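Local coordinates for amino acid ABC transporter, periplasmic amino acid-binding protein (Brucella ovis, PDB 4Z9N), which binds glutathione and probably delivers amino acids or small peptides from the periplasm to an ABC transporter in the inner membrane, at residues 247-252 with 285-290; 46-51 with 233-238; 261-266 with 281-286. One frame throughout, in Å; residues are numbered along the deposited sequence.

Interaction 1. Residues 247-252 with 285-290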
ATOM      1  N   ASN D 247      -1.928 -22.276 -16.204  1.00 31.58           N
ATOM      2  CA  ASN D 247      -2.421 -23.325 -15.310  1.00 29.53           C
ATOM      3  C   ASN D 247      -3.693 -22.969 -14.551  1.00 28.71           C
ATOM      4  O   ASN D 247      -4.205 -23.791 -13.799  1.00 29.50           O
ATOM      5  CB  ASN D 247      -1.325 -23.746 -14.317  1.00 28.96           C
ATOM      6  CG  ASN D 247      -1.047 -22.710 -13.218  1.00 26.47           C
ATOM      7  OD1 ASN D 247      -1.807 -21.760 -12.998  1.00 25.15           O
ATOM      8  ND2 ASN D 247       0.062 -22.915 -12.506  1.00 26.05           N
ATOM      9  N   VAL D 248      -4.196 -21.750 -14.730  1.00 27.32           N
ATOM     10  CA  VAL D 248      -5.324 -21.301 -13.910  1.00 26.45           C
ATOM     11  C   VAL D 248      -6.574 -22.183 -14.079  1.00 28.73           C
ATOM     12  O   VAL D 248      -7.326 -22.388 -13.123  1.00 30.78           O
ATOM     13  CB  VAL D 248      -5.654 -19.823 -14.194  1.00 24.91           C
ATOM     14  CG1 VAL D 248      -6.080 -19.621 -15.638  1.00 29.32           C
ATOM     15  CG2 VAL D 248      -6.721 -19.330 -13.228  1.00 25.64           C
ATOM     16  N   GLU D 249      -6.804 -22.720 -15.271  1.00 30.44           N
ATOM     17  CA  GLU D 249      -7.983 -23.559 -15.449  1.00 32.61           C
ATOM     18  C   GLU D 249      -7.835 -24.818 -14.607  1.00 35.32           C
ATOM     19  O   GLU D 249      -8.800 -25.282 -14.014  1.00 39.10           O
ATOM     20  CB  GLU D 249      -8.209 -23.910 -16.921  1.00 44.38           C
ATOM     21  CG  GLU D 249      -9.476 -24.737 -17.177  1.00 51.29           C
ATOM     22  CD  GLU D 249     -10.766 -23.969 -16.919  1.00 53.96           C
ATOM     23  OE1 GLU D 249     -10.727 -22.721 -16.893  1.00 51.36           O
ATOM     24  OE2 GLU D 249     -11.820 -24.622 -16.760  1.00 58.72           O
ATOM     25  N   GLU D 250      -6.618 -25.349 -14.539  1.00 35.04           N
ATOM     26  CA  GLU D 250      -6.327 -26.484 -13.665  1.00 38.69           C
ATOM     27  C   GLU D 250      -6.367 -26.093 -12.182  1.00 36.93           C
ATOM     28  O   GLU D 250      -6.850 -26.852 -11.339  1.00 35.23           O
ATOM     29  CB  GLU D 250      -4.957 -27.078 -13.998  1.00 37.41           C
ATOM     30  CG  GLU D 250      -4.957 -28.162 -15.073  1.00 44.44           C
ATOM     31  CD  GLU D 250      -6.117 -29.138 -14.954  1.00 50.05           C
ATOM     32  OE1 GLU D 250      -7.219 -28.835 -15.469  1.00 55.24           O
ATOM     33  OE2 GLU D 250      -5.920 -30.200 -14.331  1.00 47.14           O
ATOM     34  N   MET D 251      -5.844 -24.915 -11.861  1.00 36.83           N
ATOM     35  CA  MET D 251      -5.785 -24.493 -10.464  1.00 35.00           C
ATOM     36  C   MET D 251      -7.180 -24.289  -9.876  1.00 35.47           C
ATOM     37  O   MET D 251      -7.361 -24.349  -8.662  1.00 31.10           O
ATOM     38  CB  MET D 251      -4.958 -23.214 -10.319  1.00 33.39           C
ATOM     39  CG  MET D 251      -3.453 -23.432 -10.397  1.00 37.54           C
ATOM     40  SD  MET D 251      -2.812 -24.382  -8.998  1.00 41.67           S
ATOM     41  CE  MET D 251      -1.055 -24.352  -9.327  1.00 41.57           C
ATOM     42  N   LYS D 252      -8.169 -24.065 -10.736  1.00 38.83           N
ATOM     43  CA  LYS D 252      -9.543 -23.881 -10.281  1.00 42.84           C
ATOM     44  C   LYS D 252     -10.036 -25.114  -9.528  1.00 45.09           C
ATOM     45  O   LYS D 252     -10.954 -25.023  -8.714  1.00 48.19           O
ATOM     46  CB  LYS D 252     -10.468 -23.564 -11.464  1.00 46.25           C
ATOM     47  N   ILE D 285      -9.220 -12.642 -15.093  1.00 20.68           N
ATOM     48  CA  ILE D 285      -8.016 -11.820 -15.113  1.00 19.77           C
ATOM     49  C   ILE D 285      -6.809 -12.647 -15.569  1.00 20.15           C
ATOM     50  O   ILE D 285      -6.102 -12.269 -16.505  1.00 20.52           O
ATOM     51  CB  ILE D 285      -7.719 -11.157 -13.733  1.00 18.23           C
ATOM     52  CG1 ILE D 285      -8.840 -10.192 -13.311  1.00 17.98           C
ATOM     53  CG2 ILE D 285      -6.403 -10.447 -13.796  1.00 17.49           C
ATOM     54  CD1 ILE D 285      -8.717  -9.665 -11.864  1.00 18.57           C
ATOM     55  N   ILE D 286      -6.557 -13.763 -14.896  1.00 20.16           N
ATOM     56  CA  ILE D 286      -5.352 -14.533 -15.167  1.00 26.73           C
ATOM     57  C   ILE D 286      -5.369 -15.140 -16.585  1.00 27.10           C
ATOM     58  O   ILE D 286      -4.338 -15.194 -17.267  1.00 24.14           O
ATOM     59  CB  ILE D 286      -5.163 -15.619 -14.092  1.00 24.86           C
ATOM     60  CG1 ILE D 286      -5.093 -14.974 -12.707  1.00 22.22           C
ATOM     61  CG2 ILE D 286      -3.888 -16.387 -14.335  1.00 22.74           C
ATOM     62  CD1 ILE D 286      -3.953 -13.948 -12.551  1.00 19.68           C
ATOM     63  N   LYS D 287      -6.533 -15.584 -17.040  1.00 23.29           N
ATOM     64  CA  LYS D 287      -6.659 -16.039 -18.421  1.00 25.03           C
ATOM     65  C   LYS D 287      -6.338 -14.922 -19.410  1.00 25.14           C
ATOM     66  O   LYS D 287      -5.715 -15.158 -20.452  1.00 26.27           O
ATOM     67  CB  LYS D 287      -8.065 -16.578 -18.679  1.00 30.53           C
ATOM     68  CG  LYS D 287      -8.342 -17.894 -17.971  1.00 32.59           C
ATOM     69  CD  LYS D 287      -9.225 -18.793 -18.786  1.00 36.21           C
ATOM     70  CE  LYS D 287      -9.439 -20.122 -18.065  1.00 42.17           C
ATOM     71  NZ  LYS D 287     -10.726 -20.783 -18.440  1.00 43.04           N
ATOM     72  N   GLY D 288      -6.757 -13.706 -19.070  1.00 24.31           N
ATOM     73  CA  GLY D 288      -6.587 -12.571 -19.957  1.00 24.27           C
ATOM     74  C   GLY D 288      -5.162 -12.058 -20.082  1.00 23.64           C
ATOM     75  O   GLY D 288      -4.716 -11.723 -21.182  1.00 24.53           O
ATOM     76  N   VAL D 289      -4.443 -11.990 -18.963  1.00 23.43           N
ATOM     77  CA  VAL D 289      -3.135 -11.329 -18.948  1.00 22.95           C
ATOM     78  C   VAL D 289      -2.076 -12.083 -18.129  1.00 22.02           C
ATOM     79  O   VAL D 289      -0.910 -11.690 -18.125  1.00 22.70           O
ATOM     80  CB  VAL D 289      -3.263  -9.878 -18.420  1.00 20.30           C
ATOM     81  CG1 VAL D 289      -4.119  -9.009 -19.378  1.00 21.06           C
ATOM     82  CG2 VAL D 289      -3.834  -9.874 -17.008  1.00 19.12           C
ATOM     83  N   GLY D 290      -2.467 -13.156 -17.451  1.00 21.12           N
ATOM     84  CA  GLY D 290      -1.556 -13.866 -16.564  1.00 22.60           C
ATOM     85  C   GLY D 290      -1.398 -13.145 -15.232  1.00 21.32           C
ATOM     86  O   GLY D 290      -2.075 -12.144 -14.990  1.00 18.31           O
TER

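Interaction 2. Residues 46-51 with 233-238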
ATOM      1  N   VAL D  46      -0.262  -1.148 -20.101  1.00 18.95           N
ATOM      2  CA  VAL D  46      -1.308  -1.625 -21.006  1.00 19.95           C
ATOM      3  C   VAL D  46      -1.929  -2.930 -20.497  1.00 22.41           C
ATOM      4  O   VAL D  46      -3.159  -3.081 -20.480  1.00 20.24           O
ATOM      5  CB  VAL D  46      -0.768  -1.800 -22.435  1.00 21.21           C
ATOM      6  CG1 VAL D  46      -1.694  -2.699 -23.262  1.00 22.38           C
ATOM      7  CG2 VAL D  46      -0.612  -0.417 -23.098  1.00 21.49           C
ATOM      8  N   ASP D  47      -1.092  -3.875 -20.071  1.00 20.43           N
ATOM      9  CA  ASP D  47      -1.626  -5.154 -19.602  1.00 23.54           C
ATOM     10  C   ASP D  47      -2.474  -4.967 -18.337  1.00 23.80           C
ATOM     11  O   ASP D  47      -3.432  -5.711 -18.105  1.00 19.53           O
ATOM     12  CB  ASP D  47      -0.509  -6.177 -19.325  1.00 20.21           C
ATOM     13  CG  ASP D  47       0.005  -6.853 -20.592  1.00 24.96           C
ATOM     14  OD1 ASP D  47       1.084  -7.480 -20.521  1.00 25.81           O
ATOM     15  OD2 ASP D  47      -0.645  -6.737 -21.659  1.00 25.97           O
ATOM     16  N   TYR D  48      -2.123  -3.984 -17.514  1.00 18.20           N
ATOM     17  CA  TYR D  48      -2.923  -3.688 -16.325  1.00 17.57           C
ATOM     18  C   TYR D  48      -4.320  -3.228 -16.744  1.00 20.65           C
ATOM     19  O   TYR D  48      -5.316  -3.612 -16.135  1.00 19.15           O
ATOM     20  CB  TYR D  48      -2.242  -2.626 -15.444  1.00 16.65           C
ATOM     21  CG  TYR D  48      -1.697  -3.219 -14.159  1.00 16.09           C
ATOM     22  CD1 TYR D  48      -0.468  -3.882 -14.140  1.00 17.15           C
ATOM     23  CD2 TYR D  48      -2.431  -3.166 -12.981  1.00 15.80           C
ATOM     24  CE1 TYR D  48       0.018  -4.452 -12.980  1.00 15.66           C
ATOM     25  CE2 TYR D  48      -1.951  -3.756 -11.808  1.00 15.47           C
ATOM     26  CZ  TYR D  48      -0.726  -4.390 -11.825  1.00 15.38           C
ATOM     27  OH  TYR D  48      -0.240  -4.954 -10.661  1.00 15.15           O
ATOM     28  N   CYS D  49      -4.386  -2.398 -17.780  1.00 18.45           N
ATOM     29  CA  CYS D  49      -5.674  -1.997 -18.355  1.00 19.11           C
ATOM     30  C   CYS D  49      -6.460  -3.197 -18.833  1.00 19.96           C
ATOM     31  O   CYS D  49      -7.665  -3.316 -18.587  1.00 20.47           O
ATOM     32  CB  CYS D  49      -5.484  -1.051 -19.532  1.00 19.64           C
ATOM     33  SG  CYS D  49      -4.706   0.500 -19.123  1.00 20.79           S
ATOM     34  N   ARG D  50      -5.770  -4.080 -19.542  1.00 20.49           N
ATOM     35  CA  ARG D  50      -6.414  -5.276 -20.054  1.00 21.49           C
ATOM     36  C   ARG D  50      -6.848  -6.190 -18.912  1.00 21.19           C
ATOM     37  O   ARG D  50      -7.806  -6.953 -19.056  1.00 21.95           O
ATOM     38  CB  ARG D  50      -5.490  -6.031 -21.011  1.00 22.31           C
ATOM     39  CG  ARG D  50      -5.044  -5.219 -22.232  1.00 22.91           C
ATOM     40  CD  ARG D  50      -4.569  -6.152 -23.350  1.00 24.30           C
ATOM     41  NE  ARG D  50      -4.011  -5.404 -24.469  1.00 24.99           N
ATOM     42  CZ  ARG D  50      -4.736  -4.860 -25.443  1.00 31.15           C
ATOM     43  NH1 ARG D  50      -6.057  -4.974 -25.448  1.00 26.21           N
ATOM     44  NH2 ARG D  50      -4.135  -4.186 -26.412  1.00 32.46           N
ATOM     45  N   ALA D  51      -6.138  -6.129 -17.790  1.00 20.22           N
ATOM     46  CA  ALA D  51      -6.519  -6.936 -16.626  1.00 20.69           C
ATOM     47  C   ALA D  51      -7.878  -6.490 -16.076  1.00 20.04           C
ATOM     48  O   ALA D  51      -8.721  -7.318 -15.714  1.00 20.57           O
ATOM     49  CB  ALA D  51      -5.434  -6.864 -15.517  1.00 19.07           C
ATOM     50  N   ASN D 233      -4.689  -6.509  -6.756  1.00 11.57           N
ATOM     51  CA  ASN D 233      -4.326  -7.419  -5.681  1.00 15.06           C
ATOM     52  C   ASN D 233      -4.570  -8.863  -6.088  1.00 15.06           C
ATOM     53  O   ASN D 233      -3.856  -9.756  -5.634  1.00 12.27           O
ATOM     54  CB  ASN D 233      -5.066  -7.046  -4.398  1.00 11.52           C
ATOM     55  CG  ASN D 233      -4.427  -5.849  -3.710  1.00 14.35           C
ATOM     56  OD1 ASN D 233      -3.414  -5.998  -3.035  1.00 14.41           O
ATOM     57  ND2 ASN D 233      -4.994  -4.649  -3.912  1.00 14.62           N
ATOM     58  N   ALA D 234      -5.527  -9.087  -6.992  1.00 16.79           N
ATOM     59  CA  ALA D 234      -5.716 -10.419  -7.543  1.00 17.06           C
ATOM     60  C   ALA D 234      -4.468 -10.831  -8.314  1.00 16.71           C
ATOM     61  O   ALA D 234      -4.011 -11.973  -8.198  1.00 18.16           O
ATOM     62  CB  ALA D 234      -6.949 -10.483  -8.449  1.00 15.13           C
ATOM     63  N   LEU D 235      -3.918  -9.908  -9.095  1.00 13.63           N
ATOM     64  CA  LEU D 235      -2.700 -10.208  -9.850  1.00 14.86           C
ATOM     65  C   LEU D 235      -1.558 -10.610  -8.913  1.00 14.44           C
ATOM     66  O   LEU D 235      -0.796 -11.546  -9.203  1.00 15.11           O
ATOM     67  CB  LEU D 235      -2.274  -9.008 -10.701  1.00 15.45           C
ATOM     68  CG  LEU D 235      -3.170  -8.712 -11.911  1.00 15.39           C
ATOM     69  CD1 LEU D 235      -2.820  -7.360 -12.517  1.00 14.58           C
ATOM     70  CD2 LEU D 235      -3.045  -9.825 -12.950  1.00 19.38           C
ATOM     71  N   LEU D 236      -1.425  -9.877  -7.805  1.00 15.23           N
ATOM     72  CA  LEU D 236      -0.387 -10.172  -6.815  1.00 15.45           C
ATOM     73  C   LEU D 236      -0.621 -11.518  -6.118  1.00 17.11           C
ATOM     74  O   LEU D 236       0.299 -12.331  -6.009  1.00 14.16           O
ATOM     75  CB  LEU D 236      -0.309  -9.060  -5.774  1.00 14.84           C
ATOM     76  CG  LEU D 236       0.223  -7.710  -6.298  1.00 11.29           C
ATOM     77  CD1 LEU D 236       0.256  -6.640  -5.188  1.00 12.35           C
ATOM     78  CD2 LEU D 236       1.617  -7.860  -6.945  1.00 12.24           C
ATOM     79  N   ASN D 237      -1.842 -11.742  -5.628  1.00 12.60           N
ATOM     80  CA  ASN D 237      -2.148 -12.996  -4.937  1.00 14.30           C
ATOM     81  C   ASN D 237      -1.918 -14.203  -5.848  1.00 17.27           C
ATOM     82  O   ASN D 237      -1.364 -15.215  -5.406  1.00 14.75           O
ATOM     83  CB  ASN D 237      -3.592 -13.000  -4.402  1.00 15.70           C
ATOM     84  CG  ASN D 237      -3.709 -12.377  -3.017  1.00 15.42           C
ATOM     85  OD1 ASN D 237      -3.426 -13.021  -2.007  1.00 15.63           O
ATOM     86  ND2 ASN D 237      -4.120 -11.112  -2.966  1.00 13.82           N
ATOM     87  N   ALA D 238      -2.332 -14.088  -7.107  1.00 17.44           N
ATOM     88  CA  ALA D 238      -2.174 -15.186  -8.056  1.00 19.58           C
ATOM     89  C   ALA D 238      -0.702 -15.537  -8.226  1.00 17.80           C
ATOM     90  O   ALA D 238      -0.337 -16.717  -8.212  1.00 18.10           O
ATOM     91  CB  ALA D 238      -2.797 -14.840  -9.401  1.00 19.96           C
TER

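Interaction 3. Residues 261-266 with 281-286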
ATOM      1  N   ARG D 261     -10.804 -20.243  -3.011  1.00 23.70           N
ATOM      2  CA  ARG D 261     -11.528 -19.016  -2.714  1.00 22.09           C
ATOM      3  C   ARG D 261     -11.149 -17.927  -3.719  1.00 24.45           C
ATOM      4  O   ARG D 261     -12.021 -17.237  -4.259  1.00 25.26           O
ATOM      5  CB  ARG D 261     -11.247 -18.568  -1.270  1.00 20.57           C
ATOM      6  CG  ARG D 261     -11.997 -17.305  -0.844  1.00 22.37           C
ATOM      7  CD  ARG D 261     -11.872 -17.027   0.654  1.00 22.34           C
ATOM      8  NE  ARG D 261     -10.477 -16.835   1.057  1.00 21.15           N
ATOM      9  CZ  ARG D 261      -9.774 -17.718   1.764  1.00 23.24           C
ATOM     10  NH1 ARG D 261     -10.346 -18.846   2.176  1.00 21.56           N
ATOM     11  NH2 ARG D 261      -8.507 -17.463   2.082  1.00 20.85           N
ATOM     12  N   LEU D 262      -9.854 -17.787  -3.989  1.00 17.92           N
ATOM     13  CA  LEU D 262      -9.377 -16.798  -4.965  1.00 16.82           C
ATOM     14  C   LEU D 262     -10.007 -17.024  -6.338  1.00 19.48           C
ATOM     15  O   LEU D 262     -10.445 -16.082  -6.986  1.00 20.66           O
ATOM     16  CB  LEU D 262      -7.851 -16.849  -5.097  1.00 18.13           C
ATOM     17  CG  LEU D 262      -7.243 -15.830  -6.066  1.00 20.90           C
ATOM     18  CD1 LEU D 262      -7.451 -14.393  -5.551  1.00 16.13           C
ATOM     19  CD2 LEU D 262      -5.766 -16.117  -6.344  1.00 19.29           C
ATOM     20  N   LEU D 263     -10.068 -18.277  -6.774  1.00 20.16           N
ATOM     21  CA  LEU D 263     -10.517 -18.556  -8.139  1.00 22.45           C
ATOM     22  C   LEU D 263     -12.031 -18.770  -8.246  1.00 25.25           C
ATOM     23  O   LEU D 263     -12.529 -19.159  -9.302  1.00 25.22           O
ATOM     24  CB  LEU D 263      -9.769 -19.767  -8.702  1.00 23.88           C
ATOM     25  CG  LEU D 263      -8.262 -19.511  -8.765  1.00 22.43           C
ATOM     26  CD1 LEU D 263      -7.534 -20.686  -9.380  1.00 26.45           C
ATOM     27  CD2 LEU D 263      -7.962 -18.228  -9.549  1.00 20.87           C
ATOM     28  N   GLY D 264     -12.756 -18.491  -7.167  1.00 25.17           N
ATOM     29  CA  GLY D 264     -14.207 -18.559  -7.180  1.00 26.13           C
ATOM     30  C   GLY D 264     -14.781 -19.963  -7.211  1.00 30.35           C
ATOM     31  O   GLY D 264     -15.914 -20.169  -7.661  1.00 33.09           O
ATOM     32  N   ALA D 265     -14.010 -20.932  -6.726  1.00 28.44           N
ATOM     33  CA  ALA D 265     -14.438 -22.329  -6.754  1.00 34.61           C
ATOM     34  C   ALA D 265     -15.070 -22.764  -5.441  1.00 39.64           C
ATOM     35  O   ALA D 265     -15.562 -23.880  -5.331  1.00 42.99           O
ATOM     36  CB  ALA D 265     -13.264 -23.242  -7.091  1.00 31.98           C
ATOM     37  N   GLU D 266     -15.042 -21.894  -4.439  1.00 43.14           N
ATOM     38  CA  GLU D 266     -15.680 -22.212  -3.166  1.00 46.84           C
ATOM     39  C   GLU D 266     -17.191 -22.207  -3.366  1.00 54.34           C
ATOM     40  O   GLU D 266     -17.702 -21.577  -4.296  1.00 56.92           O
ATOM     41  CB  GLU D 266     -15.264 -21.221  -2.073  1.00 45.82           C
ATOM     42  N   TRP D 281     -14.103 -13.941 -11.415  1.00 22.52           N
ATOM     43  CA  TRP D 281     -13.456 -12.731 -11.921  1.00 21.82           C
ATOM     44  C   TRP D 281     -11.919 -12.866 -11.967  1.00 21.62           C
ATOM     45  O   TRP D 281     -11.276 -12.340 -12.881  1.00 21.32           O
ATOM     46  CB  TRP D 281     -13.868 -11.512 -11.077  1.00 22.94           C
ATOM     47  CG  TRP D 281     -13.434 -11.603  -9.648  1.00 19.79           C
ATOM     48  CD1 TRP D 281     -13.923 -12.457  -8.694  1.00 20.60           C
ATOM     49  CD2 TRP D 281     -12.408 -10.837  -9.012  1.00 17.32           C
ATOM     50  NE1 TRP D 281     -13.260 -12.260  -7.500  1.00 18.73           N
ATOM     51  CE2 TRP D 281     -12.332 -11.267  -7.673  1.00 18.59           C
ATOM     52  CE3 TRP D 281     -11.553  -9.812  -9.443  1.00 16.74           C
ATOM     53  CZ2 TRP D 281     -11.427 -10.720  -6.764  1.00 18.19           C
ATOM     54  CZ3 TRP D 281     -10.651  -9.274  -8.535  1.00 17.56           C
ATOM     55  CH2 TRP D 281     -10.595  -9.730  -7.215  1.00 21.27           C
ATOM     56  N   VAL D 282     -11.325 -13.577 -11.010  1.00 21.81           N
ATOM     57  CA  VAL D 282      -9.870 -13.743 -11.012  1.00 21.49           C
ATOM     58  C   VAL D 282      -9.420 -14.711 -12.112  1.00 20.13           C
ATOM     59  O   VAL D 282      -8.389 -14.487 -12.745  1.00 23.06           O
ATOM     60  CB  VAL D 282      -9.341 -14.203  -9.639  1.00 19.75           C
ATOM     61  CG1 VAL D 282      -7.820 -14.301  -9.668  1.00 17.22           C
ATOM     62  CG2 VAL D 282      -9.776 -13.220  -8.552  1.00 18.02           C
ATOM     63  N   VAL D 283     -10.179 -15.782 -12.346  1.00 23.77           N
ATOM     64  CA  VAL D 283      -9.879 -16.676 -13.468  1.00 22.14           C
ATOM     65  C   VAL D 283      -9.896 -15.863 -14.766  1.00 23.25           C
ATOM     66  O   VAL D 283      -9.025 -16.030 -15.622  1.00 24.28           O
ATOM     67  CB  VAL D 283     -10.858 -17.871 -13.552  1.00 26.80           C
ATOM     68  CG1 VAL D 283     -10.444 -18.819 -14.684  1.00 25.05           C
ATOM     69  CG2 VAL D 283     -10.916 -18.620 -12.225  1.00 24.38           C
ATOM     70  N   LYS D 284     -10.865 -14.960 -14.895  1.00 23.68           N
ATOM     71  CA  LYS D 284     -10.923 -14.098 -16.073  1.00 24.31           C
ATOM     72  C   LYS D 284      -9.679 -13.228 -16.207  1.00 22.94           C
ATOM     73  O   LYS D 284      -9.148 -13.093 -17.317  1.00 22.91           O
ATOM     74  CB  LYS D 284     -12.164 -13.202 -16.054  1.00 23.34           C
ATOM     75  CG  LYS D 284     -13.488 -13.935 -16.065  1.00 32.77           C
ATOM     76  CD  LYS D 284     -14.639 -12.926 -16.101  1.00 34.80           C
ATOM     77  CE  LYS D 284     -16.002 -13.603 -16.138  1.00 40.79           C
ATOM     78  NZ  LYS D 284     -16.011 -14.813 -17.000  1.00 42.88           N
ATOM     79  N   ILE D 285      -9.220 -12.642 -15.093  1.00 20.68           N
ATOM     80  CA  ILE D 285      -8.016 -11.820 -15.113  1.00 19.77           C
ATOM     81  C   ILE D 285      -6.809 -12.647 -15.569  1.00 20.15           C
ATOM     82  O   ILE D 285      -6.102 -12.269 -16.505  1.00 20.52           O
ATOM     83  CB  ILE D 285      -7.719 -11.157 -13.733  1.00 18.23           C
ATOM     84  CG1 ILE D 285      -8.840 -10.192 -13.311  1.00 17.98           C
ATOM     85  CG2 ILE D 285      -6.403 -10.447 -13.796  1.00 17.49           C
ATOM     86  CD1 ILE D 285      -8.717  -9.665 -11.864  1.00 18.57           C
ATOM     87  N   ILE D 286      -6.557 -13.763 -14.896  1.00 20.16           N
ATOM     88  CA  ILE D 286      -5.352 -14.533 -15.167  1.00 26.73           C
ATOM     89  C   ILE D 286      -5.369 -15.140 -16.585  1.00 27.10           C
ATOM     90  O   ILE D 286      -4.338 -15.194 -17.267  1.00 24.14           O
ATOM     91  CB  ILE D 286      -5.163 -15.619 -14.092  1.00 24.86           C
ATOM     92  CG1 ILE D 286      -5.093 -14.974 -12.707  1.00 22.22           C
ATOM     93  CG2 ILE D 286      -3.888 -16.387 -14.335  1.00 22.74           C
ATOM     94  CD1 ILE D 286      -3.953 -13.948 -12.551  1.00 19.68           C
TER
HETATM   95  O   HOH W   1     -12.350 -15.668  -9.089  1.00 21.23           O
HETATM   96  O   HOH W   2     -12.489 -14.525  -5.496  1.00 21.41           O

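Interaction 1. Residues 247-252 with 285-290
V248 and I286 bring two helices, 248-251 and 281-289, close enough that their CA atoms are 6.9 Å apart. At both residues the bond from CA to CB points into the interface, and V248 meets both I286 and K287. G290, with a positive phi of 79°, is the first residue past helix 281-289 to leave helical backbone angles.

V248 supplies the apolar centre. Its CB lies 3.9 Å from I286 CG2, and its CG2 faces I286 CB at 4.1 Å. The other branch, CG1, lies between the backbone N and the carbonyl carbon (chi1 62°), which carries it against the aliphatic part of K287; V248 CG1 to K287 CG measures 3.7 Å, with the two side chains crossing at about a right angle. I243 and L263 also touch V248, and A238 of helix 222-240 touches I286. Helix 281-289 thus touches both the short helix and helix 222-240, in the C-terminal helical part of a family 3 solute-binding protein.

On the more exposed side, E249 and K287 form a salt bridge. E249 CG runs anti to its N and the chain then bends at chi2 (68°), bringing OE1 to the lysine. The modelled E249 OE1 to K287 NZ distance, 2.5 Å, is very short, so its exact value is doubtful. K287 CE also passes E249 CB at 4.1 Å, adding aliphatic contact beside the charged ends.

Interaction 2. Residues 46-51 with 233-238
L235 carries this contact, reaching from helix 222-240 toward Y48 and A51 of helix 44-57. The backbones stay well apart, the nearest CA atoms being those of A51 and L235 at 8.4 Å, and the leucine bridges that gap. From CB, which points at the other helix, the chain turns so that CG is anti to the carbonyl carbon (chi1 -71°). At CG it forks. CD1 lands over one face of the Y48 ring, 3.9 Å from the ring centroid and 21° off the normal, which satisfies the criteria for a CH-pi contact. The methyl is displaced toward the rim on the hydroxyl side: L235 CD1 is 3.7 Å from Y48 CZ and 3.8 Å from CE2, and Y48 OH is 4.0 Å from the same methyl. A51 CB also meets CD1 at 4.0 Å, so one methyl touches both residues of helix 44-57. The other branch, CD2, packs on I285 of helix 281-289.

Y48 holds its ring at a chi1 of -109°, well away from a staggered value, while its OH hydrogen bonds to H232 ND1 just before the 233-238 segment. The ring is therefore tied at its polar end to the helix whose leucine lies over its face.

Within helix 222-240, N233 O accepts two bonds from N237, its N and its ND2 arriving from opposite faces of the carbonyl plane; ND2 is 3.0 Å from N233 O. N237 OD1 bonds to K210 of the second subunit.

Helix 44-57 also packs on strand 63-67 of a parallel sheet with strand order 2-1-3, an arrangement typical of a lobe of periplasmic binding proteins, in which a late helix such as 222-240 packs against a helix from the N-terminal part of the chain.

Interaction 3. Residues 261-266 with 281-286
L262 and L263, where helix 257-262 ends, meet V282 and V283 near the start of helix 281-289, with the CA atoms of L263 and V282 only 5.6 Å apart.

V282 CG1, anti to the backbone N (chi1 -177°), touches both leucines: it lies 4.0 Å from L262 CG and 3.9 Å from L263 CD2. V283 CG2 packs at 3.9 Å on L263 CB. All three side-chain pairs cross at about a right angle. V248 and M251 of helix 248-251 add further cover to L263.

V282 CG2 stands 3.3 Å from L262 O, and V283 CG2 approaches L263 O as well. The same V282 methyl lies over the centre of one face of the neighbouring W281 ring, so one methyl touches both the indole face and L262 O.

Water mediates the polar part. L262 O accepts from two waters: the first, 2.9 Å from L262 O, accepts in turn from V282 N, a backbone N-H of the first helical turn; the second accepts from W281 NE1 at 3.1 Å. The carbonyl at the end of one helix is thus linked to the start of helix 281-289 and to the tryptophan side chain. Across the dimer, R261 forms a salt bridge with D149 of the second subunit, and W281 packs on I93 of that subunit.

The turn beyond L263 is a Schellman motif: A265 N reaches K260 O, and G264, the C-prime residue with phi 73°, turns its N back to R261 O, closing helix 257-262 where its last residues pack on helix 281-289.

In the fold
Helix 281-289 joins the three contacts. Interactions 1 and 3 share I285 and I286, and their centres lie 8 Å apart; V248 CG2 and V283 CG1, at 4.0 Å, connect them directly. Interaction 2 lies 11 Å from interaction 1 and 12 Å from interaction 3, between centres, and meets them where A51 O approaches I285 CG1 (3.7 Å) and A238 CB touches I286 CD1 (3.5 Å). Interaction 2 is also nearer the middle of the chain, about 11 Å from its centre against 22 and 23 Å. The residues lining the glutathione pocket fall between 26 and 213, so interactions 1 and 3 contribute none.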